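Long-range contact in glutamyl endopeptidase (Staphylococcus epidermidis, PDB 6U1B), which probably cleaves peptide bonds on the carboxyl side of glutamate or aspartate, as a secreted serine endopeptidase: residues Cys9-Asn14 against Asp169-Gly174. The protein carries 2 engineered substitutions. Residues are numbered along the deposited sequence; the frame is centred on the assembly and turned at random.
Sequences CILPNN and DLSTVG. Engineered in segment 9-14: C9 (natural residue Val).
The flat carboxamide of N13 and the carboxylate of D169 meet almost at right angles, their planes 89° apart. ND2 of N13 donates within its own amide plane, yet reaches OD1 of D169 from above the carboxylate plane, at 3.2 Å. Second partners hold both groups: V155 O takes the same ND2, and K157 N donates to the same OD1. Asparagine suits this place because one NH2 can serve two acceptors. N13 CG stands anti to its backbone N (chi1 173°), which carries the amide across to D169, while water 1 links N13 N to D169 O.

The small hydroxyl of S171 both gives and takes: OG accepts from L11 N at 2.8 Å and donates to N13 O at 2.6 Å, bracing the turn from L11 to N13. T172 N adds a nearly straight bond to C9 O, 3.3 Å long. The apolar contact is I10 CD1 on V173 CG2, at 3.6 Å; separately, the methyl CD1 of L11 packs against the backbone oxygens of D169 and L170.

C9 is engineered, and its disulfide to C197 ties down the N-terminal segment. In this trypsin-like protease, the loop before strand 16-19 meets the loop after strand 165-168; T172's side chain lies about 8 Å from that of S177, a predicted catalytic residue. Without regular sheet pairing, the S171 hydroxyl and N13 amide join these irregular loops through polar bonds.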
ATOM      1  N   CYS A   9     -10.364  -4.872   3.243  1.00 10.67           N
ATOM      2  CA  CYS A   9     -11.785  -4.584   3.364  1.00 15.35           C
ATOM      3  C   CYS A   9     -12.594  -5.797   3.787  1.00 16.54           C
ATOM      4  O   CYS A   9     -12.375  -6.910   3.293  1.00 15.86           O
ATOM      5  CB  CYS A   9     -12.322  -4.077   2.032  1.00 14.56           C
ATOM      6  SG  CYS A   9     -11.215  -2.891   1.221  1.00 14.14           S
ATOM      7  N   ILE A  10     -13.552  -5.562   4.683  1.00 19.10           N
ATOM      8  CA  ILE A  10     -14.652  -6.499   4.894  1.00 16.32           C
ATOM      9  C   ILE A  10     -15.623  -6.329   3.735  1.00 17.25           C
ATOM     10  O   ILE A  10     -16.092  -5.217   3.460  1.00 20.69           O
ATOM     11  CB  ILE A  10     -15.350  -6.258   6.240  1.00 17.39           C
ATOM     12  CG1 ILE A  10     -14.392  -6.535   7.403  1.00 18.96           C
ATOM     13  CG2 ILE A  10     -16.628  -7.099   6.337  1.00 15.28           C
ATOM     14  CD1 ILE A  10     -13.842  -7.958   7.438  1.00 16.12           C
ATOM     15  N   LEU A  11     -15.899  -7.420   3.042  1.00 16.45           N
ATOM     16  CA  LEU A  11     -16.756  -7.490   1.876  1.00 16.06           C
ATOM     17  C   LEU A  11     -18.010  -8.301   2.188  1.00 18.50           C
ATOM     18  O   LEU A  11     -18.071  -8.996   3.211  1.00 18.70           O
ATOM     19  CB  LEU A  11     -16.000  -8.119   0.695  1.00 17.22           C
ATOM     20  CG  LEU A  11     -14.718  -7.380   0.270  1.00 16.08           C
ATOM     21  CD1 LEU A  11     -13.992  -8.145  -0.837  1.00 10.23           C
ATOM     22  CD2 LEU A  11     -15.014  -5.942  -0.161  1.00  9.73           C
ATOM     23  N   PRO A  12     -19.055  -8.193   1.351  1.00 19.85           N
ATOM     24  CA  PRO A  12     -20.262  -9.010   1.578  1.00 21.09           C
ATOM     25  C   PRO A  12     -19.938 -10.454   1.900  1.00 19.51           C
ATOM     26  O   PRO A  12     -20.499 -11.025   2.845  1.00 18.80           O
ATOM     27  CB  PRO A  12     -21.020  -8.872   0.249  1.00 17.56           C
ATOM     28  CG  PRO A  12     -20.666  -7.503  -0.221  1.00 19.92           C
ATOM     29  CD  PRO A  12     -19.241  -7.238   0.240  1.00 20.53           C
ATOM     30  N   ASN A  13     -19.005 -11.047   1.155  1.00 19.74           N
ATOM     31  CA  ASN A  13     -18.486 -12.379   1.449  1.00 16.73           C
ATOM     32  C   ASN A  13     -17.498 -12.247   2.601  1.00 15.66           C
ATOM     33  O   ASN A  13     -16.362 -11.802   2.415  1.00 15.64           O
ATOM     34  CB  ASN A  13     -17.845 -12.980   0.205  1.00 14.84           C
ATOM     35  CG  ASN A  13     -17.128 -14.297   0.484  1.00 18.02           C
ATOM     36  OD1 ASN A  13     -17.374 -14.953   1.498  1.00 18.68           O
ATOM     37  ND2 ASN A  13     -16.243 -14.688  -0.425  1.00 15.83           N
ATOM     38  N   ASN A  14     -17.942 -12.597   3.807  1.00 14.36           N
ATOM     39  CA  ASN A  14     -17.099 -12.608   5.002  1.00 14.92           C
ATOM     40  C   ASN A  14     -17.195 -14.020   5.583  1.00 19.53           C
ATOM     41  O   ASN A  14     -17.905 -14.276   6.556  1.00 18.59           O
ATOM     42  CB  ASN A  14     -17.514 -11.528   6.015  1.00 13.82           C
ATOM     43  CG  ASN A  14     -16.556 -11.427   7.182  1.00 15.94           C
ATOM     44  OD1 ASN A  14     -15.504 -12.062   7.188  1.00 16.69           O
ATOM     45  ND2 ASN A  14     -16.917 -10.631   8.180  1.00 19.95           N
ATOM     46  N   ASP A 169     -13.217 -11.657  -4.058  1.00 12.82           N
ATOM     47  CA  ASP A 169     -14.398 -11.140  -3.378  1.00 14.52           C
ATOM     48  C   ASP A 169     -14.417 -11.464  -1.892  1.00 12.71           C
ATOM     49  O   ASP A 169     -15.432 -11.211  -1.234  1.00 13.27           O
ATOM     50  CB  ASP A 169     -15.673 -11.672  -4.048  1.00 14.34           C
ATOM     51  CG  ASP A 169     -15.801 -13.202  -3.976  1.00 19.05           C
ATOM     52  OD1 ASP A 169     -15.012 -13.862  -3.264  1.00 19.41           O
ATOM     53  OD2 ASP A 169     -16.712 -13.751  -4.626  1.00 21.39           O
ATOM     54  N   LEU A 170     -13.332 -12.022  -1.352  1.00 12.77           N
ATOM     55  CA  LEU A 170     -13.306 -12.482   0.029  1.00 11.89           C
ATOM     56  C   LEU A 170     -12.778 -11.397   0.958  1.00 10.66           C
ATOM     57  O   LEU A 170     -12.038 -10.496   0.549  1.00 11.83           O
ATOM     58  CB  LEU A 170     -12.452 -13.752   0.165  1.00 10.56           C
ATOM     59  CG  LEU A 170     -11.057 -13.701  -0.465  1.00 10.82           C
ATOM     60  CD1 LEU A 170     -10.012 -13.194   0.530  1.00  8.00           C
ATOM     61  CD2 LEU A 170     -10.660 -15.067  -1.042  1.00 10.20           C
ATOM     62  N   SER A 171     -13.152 -11.512   2.228  1.00 10.36           N
ATOM     63  CA  SER A 171     -12.837 -10.503   3.230  1.00 12.54           C
ATOM     64  C   SER A 171     -11.453 -10.726   3.829  1.00 13.61           C
ATOM     65  O   SER A 171     -11.020 -11.868   4.016  1.00 14.37           O
ATOM     66  CB  SER A 171     -13.886 -10.506   4.346  1.00 12.18           C
ATOM     67  OG  SER A 171     -15.135 -10.034   3.869  1.00 13.53           O
ATOM     68  N   THR A 172     -10.763  -9.620   4.105  1.00 13.45           N
ATOM     69  CA  THR A 172      -9.490  -9.588   4.815  1.00 12.66           C
ATOM     70  C   THR A 172      -9.474  -8.337   5.689  1.00 14.88           C
ATOM     71  O   THR A 172     -10.282  -7.421   5.510  1.00 17.01           O
ATOM     72  CB  THR A 172      -8.284  -9.564   3.854  1.00 14.34           C
ATOM     73  OG1 THR A 172      -8.370  -8.398   3.017  1.00 11.98           O
ATOM     74  CG2 THR A 172      -8.235 -10.803   2.979  1.00  7.85           C
ATOM     75  N   VAL A 173      -8.524  -8.289   6.625  1.00 13.08           N
ATOM     76  CA  VAL A 173      -8.427  -7.211   7.612  1.00 14.25           C
ATOM     77  C   VAL A 173      -6.952  -6.890   7.817  1.00 12.28           C
ATOM     78  O   VAL A 173      -6.113  -7.798   7.815  1.00 12.69           O
ATOM     79  CB  VAL A 173      -9.068  -7.609   8.966  1.00 16.34           C
ATOM     80  CG1 VAL A 173      -8.907  -6.501   9.975  1.00 17.93           C
ATOM     81  CG2 VAL A 173     -10.546  -7.960   8.811  1.00 15.29           C
ATOM     82  N   GLY A 174      -6.643  -5.606   8.004  1.00 11.13           N
ATOM     83  CA  GLY A 174      -5.317  -5.178   8.416  1.00 10.17           C
ATOM     84  C   GLY A 174      -4.647  -6.178   9.340  1.00 15.14           C
ATOM     85  O   GLY A 174      -5.224  -6.575  10.362  1.00 12.60           O
TER
HETATM   86  O   HOH W   1     -17.821 -10.097  -1.549  1.00 18.21           O